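Local coordinates for protein (S)-ureidoglycine--glyoxylate transaminase (Bacillus subtilis, PDB 3ISL) that catalyses the PLP-dependent transamination between (S)-ureidoglycine and glyoxylate, yielding oxalurate and glycine in purine catabolism, at residues Thr59-Ala64 with Lys183-Lys188; Ala161-Asp166 with Thr210-Val215; Ala167-Asp172 with Trp187-Ala192. All blocks are in the same frame, centred on the assembly; numbering follows the deposited sequence.

Contact 1. Residues Thr59-Ala64 with Lys183-Lys188; sequences TKNRWA and KVDEWK
The carboxylate of D185 grips the chain at T59 and K60 through both of its oxygens. T59 OG1 donates to D185 OD1 over 2.7 Å. The backbone N of K60 donates to D185 OD2 over 2.9 Å, with an N-H...O angle of 154°. Both donors come from the syn side, and both stand about 30° out of the carboxylate plane. The two side chains of T59 and D185 cross at about a right angle. Beside the polar pair, V184 CG2 packs against T59 CB at 3.6 Å. The same methyl, V184 CG2, comes within 4.0 Å of N61 ND2.

The second shell fixes the hydroxyl. T59 places OG1 opposite its own backbone N (chi1 -173°), which turns the oxygen to D185. T59 OG1 also accepts from N61 N at 3.0 Å, closing an ST turn. T59 OG1 is thus held by two bonds, accepting from N61 N and donating to D185 OD1. A water lies within hydrogen-bonding distance of N61 OD1 and of D185 OD1, 2.6 Å from the latter. N61 ND2 is bonded to T210 OG1, on strand 206-211. D185 itself opens a type I turn that ends at K188. With an alanine in place of D185, T59 OG1 and K60 N would probably lose their acceptor, and the T59-N61 turn would be less firmly tied to the 183-188 loop.

The site joins the lead-in to strand 63-68 to the loop before strand 191-193, away from the cofactor. K60 NZ stays 6.2 Å from D185 OD2, so the lysine makes no salt bridge here. The carboxylate is met instead by neutral donors, a hydroxyl and a peptide N-H, with a water close by; these are likely to favour its charged form.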
loop_
_atom_site.group_PDB
_atom_site.type_symbol
_atom_site.label_atom_id
_atom_site.label_comp_id
_atom_site.label_asym_id
_atom_site.label_seq_id
_atom_site.Cartn_x
_atom_site.Cartn_y
_atom_site.Cartn_z
ATOM N N THR A 59 -5.257 20.698 -11.998
ATOM C CA THR A 59 -5.767 20.092 -13.219
ATOM C C THR A 59 -7.286 19.942 -13.249
ATOM O O THR A 59 -7.951 19.842 -12.209
ATOM C CB THR A 59 -5.142 18.703 -13.454
ATOM O OG1 THR A 59 -5.548 18.228 -14.721
ATOM C CG2 THR A 59 -5.606 17.646 -12.372
ATOM N N LYS A 60 -7.828 19.912 -14.464
ATOM C CA LYS A 60 -9.230 19.608 -14.661
ATOM C C LYS A 60 -9.481 18.134 -14.945
ATOM O O LYS A 60 -10.646 17.742 -15.202
ATOM C CB LYS A 60 -9.796 20.460 -15.811
ATOM C CG LYS A 60 -9.714 21.952 -15.510
ATOM C CD LYS A 60 -10.430 22.328 -14.189
ATOM C CE LYS A 60 -10.245 23.849 -13.909
ATOM N NZ LYS A 60 -9.974 24.116 -12.465
ATOM N N ASN A 61 -8.418 17.339 -14.978
ATOM C CA ASN A 61 -8.528 15.924 -15.409
ATOM C C ASN A 61 -9.642 15.204 -14.636
ATOM O O ASN A 61 -9.691 15.303 -13.384
ATOM C CB ASN A 61 -7.233 15.149 -15.074
ATOM C CG ASN A 61 -6.091 15.448 -16.014
ATOM O OD1 ASN A 61 -6.300 15.904 -17.130
ATOM N ND2 ASN A 61 -4.847 15.170 -15.558
ATOM N N ARG A 62 -10.472 14.449 -15.341
ATOM C CA ARG A 62 -11.414 13.516 -14.722
ATOM C C ARG A 62 -10.671 12.524 -13.857
ATOM O O ARG A 62 -11.165 12.130 -12.789
ATOM C CB ARG A 62 -12.259 12.775 -15.787
ATOM C CG ARG A 62 -13.576 12.123 -15.207
ATOM C CD ARG A 62 -14.639 11.673 -16.294
ATOM N NE ARG A 62 -15.165 12.803 -17.103
ATOM C CZ ARG A 62 -14.769 13.100 -18.349
ATOM N NH1 ARG A 62 -13.839 12.354 -18.972
ATOM N NH2 ARG A 62 -15.296 14.149 -18.980
ATOM N N TRP A 63 -9.480 12.104 -14.296
ATOM C CA TRP A 63 -8.759 11.029 -13.590
ATOM C C TRP A 63 -7.725 11.620 -12.565
ATOM O O TRP A 63 -6.663 12.163 -12.967
ATOM C CB TRP A 63 -8.158 10.028 -14.600
ATOM C CG TRP A 63 -9.226 9.442 -15.581
ATOM C CD1 TRP A 63 -10.004 8.341 -15.363
ATOM C CD2 TRP A 63 -9.683 9.997 -16.848
ATOM N NE1 TRP A 63 -10.900 8.158 -16.410
ATOM C CE2 TRP A 63 -10.733 9.164 -17.323
ATOM C CE3 TRP A 63 -9.321 11.136 -17.617
ATOM C CZ2 TRP A 63 -11.408 9.398 -18.587
ATOM C CZ3 TRP A 63 -10.010 11.388 -18.874
ATOM C CH2 TRP A 63 -11.033 10.518 -19.327
ATOM N N ALA A 64 -8.080 11.559 -11.269
ATOM C CA ALA A 64 -7.185 11.919 -10.173
ATOM C C ALA A 64 -7.637 11.167 -8.923
ATOM O O ALA A 64 -8.702 11.424 -8.426
ATOM C CB ALA A 64 -7.185 13.424 -9.941
ATOM N N LYS A 183 2.136 22.176 -12.065
ATOM C CA LYS A 183 0.978 22.683 -12.758
ATOM C C LYS A 183 0.727 21.725 -13.901
ATOM O O LYS A 183 1.295 21.886 -14.974
ATOM C CB LYS A 183 1.233 24.160 -13.213
ATOM C CG LYS A 183 1.640 25.140 -12.090
ATOM C CD LYS A 183 2.076 26.520 -12.770
ATOM C CE LYS A 183 1.549 27.773 -12.024
ATOM N NZ LYS A 183 1.976 29.126 -12.795
ATOM N N VAL A 184 -0.074 20.688 -13.675
ATOM C CA VAL A 184 -0.193 19.732 -14.725
ATOM C C VAL A 184 -0.876 20.199 -16.003
ATOM O O VAL A 184 -0.405 19.819 -17.087
ATOM C CB VAL A 184 -0.550 18.221 -14.333
ATOM C CG1 VAL A 184 -0.023 17.734 -12.938
ATOM C CG2 VAL A 184 -1.937 17.765 -14.784
ATOM N N ASP A 185 -1.969 20.962 -15.917
ATOM C CA ASP A 185 -2.554 21.503 -17.158
ATOM C C ASP A 185 -1.647 22.481 -17.865
ATOM O O ASP A 185 -1.361 22.311 -19.071
ATOM C CB ASP A 185 -3.958 22.089 -16.961
ATOM C CG ASP A 185 -4.976 20.987 -16.659
ATOM O OD1 ASP A 185 -4.565 19.813 -16.644
ATOM O OD2 ASP A 185 -6.146 21.265 -16.411
ATOM N N GLU A 186 -1.155 23.457 -17.112
ATOM C CA GLU A 186 -0.315 24.490 -17.705
ATOM C C GLU A 186 0.965 23.940 -18.346
ATOM O O GLU A 186 1.432 24.494 -19.328
ATOM C CB GLU A 186 0.069 25.545 -16.671
ATOM C CG GLU A 186 -0.860 26.706 -16.741
ATOM C CD GLU A 186 -0.442 27.893 -15.841
ATOM O OE1 GLU A 186 -1.273 28.237 -14.947
ATOM O OE2 GLU A 186 0.705 28.428 -16.017
ATOM N N TRP A 187 1.530 22.865 -17.786
ATOM C CA TRP A 187 2.808 22.376 -18.282
ATOM C C TRP A 187 2.623 21.230 -19.262
ATOM O O TRP A 187 3.594 20.601 -19.665
ATOM C CB TRP A 187 3.701 21.976 -17.103
ATOM C CG TRP A 187 4.074 23.121 -16.228
ATOM C CD1 TRP A 187 3.934 24.461 -16.493
ATOM C CD2 TRP A 187 4.691 23.034 -14.938
ATOM N NE1 TRP A 187 4.426 25.194 -15.463
ATOM C CE2 TRP A 187 4.905 24.353 -14.493
ATOM C CE3 TRP A 187 5.071 21.967 -14.122
ATOM C CZ2 TRP A 187 5.466 24.660 -13.214
ATOM C CZ3 TRP A 187 5.652 22.259 -12.858
ATOM C CH2 TRP A 187 5.856 23.612 -12.438
ATOM N N LYS A 188 1.360 20.933 -19.607
ATOM C CA LYS A 188 1.016 19.932 -20.578
ATOM C C LYS A 188 1.609 18.596 -20.133
ATOM O O LYS A 188 2.194 17.852 -20.924
ATOM C CB LYS A 188 1.542 20.296 -21.990
ATOM C CG LYS A 188 1.102 21.681 -22.557
ATOM C CD LYS A 188 -0.387 21.901 -22.637
ATOM C CE LYS A 188 -0.768 22.846 -23.797
ATOM N NZ LYS A 188 0.033 24.080 -23.715
HETATM O O HOH W 1 -4.707 17.947 -18.474
#

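Contact 2. Residues Ala161-Asp166 with Thr210-Val215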
loop_
_atom_site.group_PDB
_atom_site.type_symbol
_atom_site.label_atom_id
_atom_site.label_comp_id
_atom_site.label_asym_id
_atom_site.label_seq_id
_atom_site.Cartn_x
_atom_site.Cartn_y
_atom_site.Cartn_z
ATOM N N ALA A 161 6.597 20.436 -25.994
ATOM C CA ALA A 161 7.137 19.695 -27.154
ATOM C C ALA A 161 6.452 18.304 -27.207
ATOM O O ALA A 161 6.221 17.805 -28.289
ATOM C CB ALA A 161 8.674 19.559 -27.061
ATOM N N CYS A 162 6.130 17.708 -26.048
ATOM C CA CYS A 162 5.567 16.318 -25.988
ATOM C C CYS A 162 4.206 16.353 -26.644
ATOM O O CYS A 162 3.915 15.523 -27.501
ATOM C CB CYS A 162 5.442 15.768 -24.544
ATOM S SG CYS A 162 7.029 15.313 -23.796
ATOM N N ARG A 163 3.415 17.376 -26.321
ATOM C CA ARG A 163 2.087 17.563 -26.910
ATOM C C ARG A 163 2.130 17.713 -28.471
ATOM O O ARG A 163 1.385 17.065 -29.197
ATOM C CB ARG A 163 1.395 18.793 -26.241
ATOM C CG ARG A 163 -0.132 18.931 -26.517
ATOM C CD ARG A 163 -0.959 17.715 -25.968
ATOM N NE ARG A 163 -0.694 17.414 -24.541
ATOM C CZ ARG A 163 -1.407 17.867 -23.488
ATOM N NH1 ARG A 163 -2.467 18.661 -23.640
ATOM N NH2 ARG A 163 -1.074 17.516 -22.262
ATOM N N THR A 164 2.985 18.585 -28.974
ATOM C CA THR A 164 3.128 18.731 -30.430
ATOM C C THR A 164 3.673 17.485 -31.135
ATOM O O THR A 164 3.220 17.161 -32.217
ATOM C CB THR A 164 3.897 20.030 -30.879
ATOM O OG1 THR A 164 5.296 19.792 -30.916
ATOM C CG2 THR A 164 3.642 21.191 -29.988
ATOM N N GLU A 165 4.606 16.771 -30.508
ATOM C CA GLU A 165 5.137 15.528 -31.061
ATOM C C GLU A 165 4.284 14.305 -30.730
ATOM O O GLU A 165 4.654 13.176 -31.089
ATOM C CB GLU A 165 6.587 15.280 -30.622
ATOM C CG GLU A 165 7.546 16.421 -30.984
ATOM C CD GLU A 165 7.772 16.549 -32.495
ATOM O OE1 GLU A 165 7.873 15.533 -33.211
ATOM O OE2 GLU A 165 7.822 17.683 -32.958
ATOM N N ASP A 166 3.176 14.526 -30.017
ATOM C CA ASP A 166 2.238 13.454 -29.690
ATOM C C ASP A 166 2.947 12.356 -28.902
ATOM O O ASP A 166 2.732 11.178 -29.123
ATOM C CB ASP A 166 1.510 12.954 -30.968
ATOM C CG ASP A 166 0.199 12.148 -30.658
ATOM O OD1 ASP A 166 -0.445 12.321 -29.571
ATOM O OD2 ASP A 166 -0.162 11.340 -31.558
ATOM N N THR A 210 -2.660 11.452 -11.356
ATOM C CA THR A 210 -3.599 12.074 -12.220
ATOM C C THR A 210 -3.159 11.882 -13.668
ATOM O O THR A 210 -1.945 11.837 -13.989
ATOM C CB THR A 210 -3.788 13.615 -11.880
ATOM O OG1 THR A 210 -4.917 14.143 -12.573
ATOM C CG2 THR A 210 -2.572 14.432 -12.185
ATOM N N TYR A 211 -4.146 11.853 -14.554
ATOM C CA TYR A 211 -3.869 11.804 -15.975
ATOM C C TYR A 211 -5.078 12.242 -16.810
ATOM O O TYR A 211 -6.186 12.290 -16.298
ATOM C CB TYR A 211 -3.390 10.416 -16.367
ATOM C CG TYR A 211 -4.365 9.311 -16.060
ATOM C CD1 TYR A 211 -5.410 8.975 -16.947
ATOM C CD2 TYR A 211 -4.233 8.568 -14.894
ATOM C CE1 TYR A 211 -6.286 7.888 -16.658
ATOM C CE2 TYR A 211 -5.089 7.522 -14.607
ATOM C CZ TYR A 211 -6.113 7.207 -15.466
ATOM O OH TYR A 211 -6.911 6.173 -15.115
ATOM N N ASN A 212 -4.810 12.599 -18.073
ATOM C CA ASN A 212 -5.789 13.176 -19.030
ATOM C C ASN A 212 -6.355 12.134 -19.968
ATOM O O ASN A 212 -6.102 10.937 -19.801
ATOM C CB ASN A 212 -5.182 14.384 -19.829
ATOM C CG ASN A 212 -3.935 14.011 -20.688
ATOM O OD1 ASN A 212 -3.620 12.848 -20.902
ATOM N ND2 ASN A 212 -3.244 15.023 -21.179
ATOM N N GLU A 213 -7.144 12.592 -20.947
ATOM C CA GLU A 213 -7.867 11.762 -21.927
ATOM C C GLU A 213 -6.879 11.125 -22.926
ATOM O O GLU A 213 -7.073 9.978 -23.337
ATOM C CB GLU A 213 -8.965 12.607 -22.609
ATOM C CG GLU A 213 -9.300 12.216 -24.070
ATOM C CD GLU A 213 -10.568 12.936 -24.726
ATOM O OE1 GLU A 213 -11.441 12.207 -25.267
ATOM O OE2 GLU A 213 -10.675 14.203 -24.713
ATOM N N ARG A 214 -5.785 11.834 -23.254
ATOM C CA ARG A 214 -4.675 11.201 -24.025
ATOM C C ARG A 214 -4.190 9.919 -23.351
ATOM O O ARG A 214 -4.110 8.872 -23.995
ATOM C CB ARG A 214 -3.489 12.153 -24.259
ATOM C CG ARG A 214 -3.846 13.412 -25.057
ATOM C CD ARG A 214 -2.766 13.753 -26.116
ATOM N NE ARG A 214 -1.589 14.163 -25.422
ATOM C CZ ARG A 214 -0.346 13.853 -25.720
ATOM N NH1 ARG A 214 -0.036 13.183 -26.795
ATOM N NH2 ARG A 214 0.605 14.296 -24.912
ATOM N N VAL A 215 -3.879 10.011 -22.053
ATOM C CA VAL A 215 -3.496 8.818 -21.243
ATOM C C VAL A 215 -4.626 7.777 -21.131
ATOM O O VAL A 215 -4.388 6.580 -21.333
ATOM C CB VAL A 215 -2.914 9.155 -19.867
ATOM C CG1 VAL A 215 -2.475 7.861 -19.128
ATOM C CG2 VAL A 215 -1.700 10.027 -20.040
#
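R214 NH1 forms a salt bridge with D166 OD1 at 2.9 Å. The hydrogen bond within that pair is weak, bent to 125° at the hydrogen. D166 OD1 lies at the edge of the guanidinium, near its plane, and the two flat groups are turned 37° apart.

R163 and R214 gather round the carboxylate of D190, whose OD2 pairs with R214 NH2 and OD1 with R163 NH2. That shared partner probably lets R163 NE come within 3.4 Å of R214 NH2, two donors with no bond between them.

Packing is slight: R163 CD lies over one face of the R214 guanidinium, 3.6 Å from R214 NE. Bends at chi2 and chi3 fold the R163 chain into this position.

Capping orders both backbones. N212 is the N-cap of helix 213-220, and its OD1 accepts from V215 N at 3.1 Å. The amide's ND2 bonds to D190 OD1. D166 has positive phi and closes a Schellman motif after helix 156-164.

The contact thus lies at the surface, joining the C-terminal end of helix 156-164 to the start of helix 213-220, just beyond strand 206-211.

Contact 3. Residues Ala167-Asp172 with Trp187-Ala192. With PLP (pyridoxal-5'-phosphate), chain C.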
loop_
_atom_site.group_PDB
_atom_site.type_symbol
_atom_site.label_atom_id
_atom_site.label_comp_id
_atom_site.label_asym_id
_atom_site.label_seq_id
_atom_site.Cartn_x
_atom_site.Cartn_y
_atom_site.Cartn_z
ATOM N N ALA A 167 3.801 12.758 -27.959
ATOM C CA ALA A 167 4.289 11.870 -26.880
ATOM C C ALA A 167 3.510 12.102 -25.556
ATOM O O ALA A 167 3.062 13.236 -25.278
ATOM C CB ALA A 167 5.824 12.096 -26.642
ATOM N N LEU A 168 3.413 11.052 -24.717
ATOM C CA LEU A 168 2.865 11.199 -23.387
ATOM C C LEU A 168 3.919 11.646 -22.406
ATOM O O LEU A 168 4.959 11.006 -22.287
ATOM C CB LEU A 168 2.215 9.891 -22.905
ATOM C CG LEU A 168 1.291 9.278 -23.962
ATOM C CD1 LEU A 168 0.983 7.853 -23.498
ATOM C CD2 LEU A 168 -0.009 10.165 -24.067
ATOM N N PHE A 169 3.681 12.761 -21.734
ATOM C CA PHE A 169 4.680 13.273 -20.799
ATOM C C PHE A 169 4.274 12.811 -19.400
ATOM O O PHE A 169 3.252 13.250 -18.896
ATOM C CB PHE A 169 4.686 14.811 -20.899
ATOM C CG PHE A 169 5.726 15.501 -20.057
ATOM C CD1 PHE A 169 6.956 14.930 -19.809
ATOM C CD2 PHE A 169 5.507 16.807 -19.651
ATOM C CE1 PHE A 169 7.917 15.589 -19.125
ATOM C CE2 PHE A 169 6.476 17.513 -18.960
ATOM C CZ PHE A 169 7.698 16.907 -18.715
ATOM N N ILE A 170 5.053 11.902 -18.803
ATOM C CA ILE A 170 4.698 11.273 -17.522
ATOM C C ILE A 170 5.736 11.716 -16.518
ATOM O O ILE A 170 6.914 11.487 -16.728
ATOM C CB ILE A 170 4.632 9.739 -17.673
ATOM C CG1 ILE A 170 3.476 9.391 -18.654
ATOM C CG2 ILE A 170 4.439 8.990 -16.261
ATOM C CD1 ILE A 170 3.632 8.107 -19.240
ATOM N N VAL A 171 5.278 12.340 -15.436
ATOM C CA VAL A 171 6.158 13.042 -14.531
ATOM C C VAL A 171 6.127 12.444 -13.125
ATOM O O VAL A 171 5.097 12.214 -12.588
ATOM C CB VAL A 171 5.848 14.605 -14.500
ATOM C CG1 VAL A 171 6.624 15.284 -13.356
ATOM C CG2 VAL A 171 6.276 15.269 -15.834
ATOM N N ASP A 172 7.292 12.164 -12.541
ATOM C CA ASP A 172 7.327 11.769 -11.155
ATOM C C ASP A 172 7.395 13.103 -10.378
ATOM O O ASP A 172 8.448 13.768 -10.392
ATOM C CB ASP A 172 8.555 10.833 -10.958
ATOM C CG ASP A 172 9.072 10.760 -9.529
ATOM O OD1 ASP A 172 8.657 11.488 -8.621
ATOM O OD2 ASP A 172 9.990 9.983 -9.316
ATOM N N TRP A 187 1.530 22.865 -17.786
ATOM C CA TRP A 187 2.808 22.376 -18.282
ATOM C C TRP A 187 2.623 21.230 -19.262
ATOM O O TRP A 187 3.594 20.601 -19.665
ATOM C CB TRP A 187 3.701 21.976 -17.103
ATOM C CG TRP A 187 4.074 23.121 -16.228
ATOM C CD1 TRP A 187 3.934 24.461 -16.493
ATOM C CD2 TRP A 187 4.691 23.034 -14.938
ATOM N NE1 TRP A 187 4.426 25.194 -15.463
ATOM C CE2 TRP A 187 4.905 24.353 -14.493
ATOM C CE3 TRP A 187 5.071 21.967 -14.122
ATOM C CZ2 TRP A 187 5.466 24.660 -13.214
ATOM C CZ3 TRP A 187 5.652 22.259 -12.858
ATOM C CH2 TRP A 187 5.856 23.612 -12.438
ATOM N N LYS A 188 1.360 20.933 -19.607
ATOM C CA LYS A 188 1.016 19.932 -20.578
ATOM C C LYS A 188 1.609 18.596 -20.133
ATOM O O LYS A 188 2.194 17.852 -20.924
ATOM C CB LYS A 188 1.542 20.296 -21.990
ATOM C CG LYS A 188 1.102 21.681 -22.557
ATOM C CD LYS A 188 -0.387 21.901 -22.637
ATOM C CE LYS A 188 -0.768 22.846 -23.797
ATOM N NZ LYS A 188 0.033 24.080 -23.715
ATOM N N ILE A 189 1.473 18.322 -18.855
ATOM C CA ILE A 189 1.774 16.997 -18.318
ATOM C C ILE A 189 0.567 16.099 -18.544
ATOM O O ILE A 189 -0.600 16.457 -18.200
ATOM C CB ILE A 189 2.132 17.095 -16.801
ATOM C CG1 ILE A 189 3.379 17.965 -16.611
ATOM C CG2 ILE A 189 2.203 15.686 -16.122
ATOM C CD1 ILE A 189 3.757 18.215 -15.049
ATOM N N ASP A 190 0.842 14.942 -19.133
ATOM C CA ASP A 190 -0.199 13.966 -19.417
ATOM C C ASP A 190 -0.532 13.039 -18.246
ATOM O O ASP A 190 -1.690 12.639 -18.074
ATOM C CB ASP A 190 0.177 13.159 -20.671
ATOM C CG ASP A 190 0.372 14.028 -21.895
ATOM O OD1 ASP A 190 -0.656 14.584 -22.357
ATOM O OD2 ASP A 190 1.541 14.130 -22.394
ATOM N N ALA A 191 0.478 12.645 -17.478
ATOM C CA ALA A 191 0.272 11.932 -16.261
ATOM C C ALA A 191 1.277 12.381 -15.240
ATOM O O ALA A 191 2.483 12.630 -15.583
ATOM C CB ALA A 191 0.352 10.357 -16.489
ATOM N N ALA A 192 0.814 12.520 -13.976
ATOM C CA ALA A 192 1.699 12.933 -12.868
ATOM C C ALA A 192 1.426 11.986 -11.716
ATOM O O ALA A 192 0.306 11.627 -11.480
ATOM C CB ALA A 192 1.430 14.373 -12.410
HETATM N N1 PLP C . 10.441 9.315 -6.624
HETATM C C2 PLP C . 11.133 10.471 -6.029
HETATM C C2A PLP C . 11.514 11.633 -6.728
HETATM C C3 PLP C . 11.490 10.499 -4.675
HETATM O O3 PLP C . 12.127 11.578 -4.118
HETATM C C4 PLP C . 11.195 9.464 -3.816
HETATM C C4A PLP C . 11.606 9.571 -2.296
HETATM C C5 PLP C . 10.531 8.358 -4.331
HETATM C C6 PLP C . 10.159 8.245 -5.708
HETATM C C5A PLP C . 10.283 7.238 -3.375
HETATM O O4P PLP C . 8.974 6.908 -3.361
HETATM P P PLP C . 8.665 5.780 -2.299
HETATM O O1P PLP C . 9.856 5.497 -1.390
HETATM O O2P PLP C . 8.167 4.557 -3.309
HETATM O O3P PLP C . 7.304 6.228 -1.422
#
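F169 sits at the tight centre of the contact, held by backbone and side chain alike. F169 N donates to D190 OD2 at 2.6 Å, meeting the anti lone pair of that oxygen in a nearly straight bond (168°). F169 O takes two donors, D190 N at 3.0 Å and A191 N at 3.2 Å. Further along, V171 N donates to A191 O at 2.8 Å. I189 packs here too: its CG1 meets F169 CD2 at 3.9 Å, and I189 CD1 lies 4.0 Å from V171 CG2.

The F169 O-A191 N and V171 N-A191 O bonds join parallel strands 168-172 and 191-193 in the central mixed sheet of this class-V aminotransferase, a fold-type I PLP enzyme. D190 makes its bonds just before the second strand. I170 and A191 share one face, where I170 CG1 meets A191 CB at 3.9 Å; helix 71-82 covers that face. V171 and A192 point to the other. The C-terminal end of strand 168-172 reaches the cofactor, where D172 OD2 lies 2.8 Å from PLP N1.

The looser side is at W187 and K188, both partly exposed. F169 CG stands opposite the backbone N (chi1 -176°), which sets the ring edge toward K188 O. Beyond that carbonyl the two residues make little contact, and the K188 side chain runs off from the strand.

In the fold
From the N terminus, residues 59-64 come first, leading into outermost strand 63-68. Contact 1 closes a long loop from there to 183-188. Within it begins contact 2, at the end of helix 156-164, which closes only at 210-215; contacts 1 and 2 therefore cross. Contact 3 follows directly, joining strand 168-172 to strand 191-193, and is nested inside the loop of contact 2. It shares W187 and K188 with contact 1. Strands 63-68 and 206-211 are sheet neighbours, linked by W63 O with Y211 N and T210 OG1. D190 joins contact 3 to contact 2. Contact 1 ties the sheet's edge to the loop before strand 191-193, contact 2 joins helix 156-164 to helix 213-220, and contact 3 lies within the sheet.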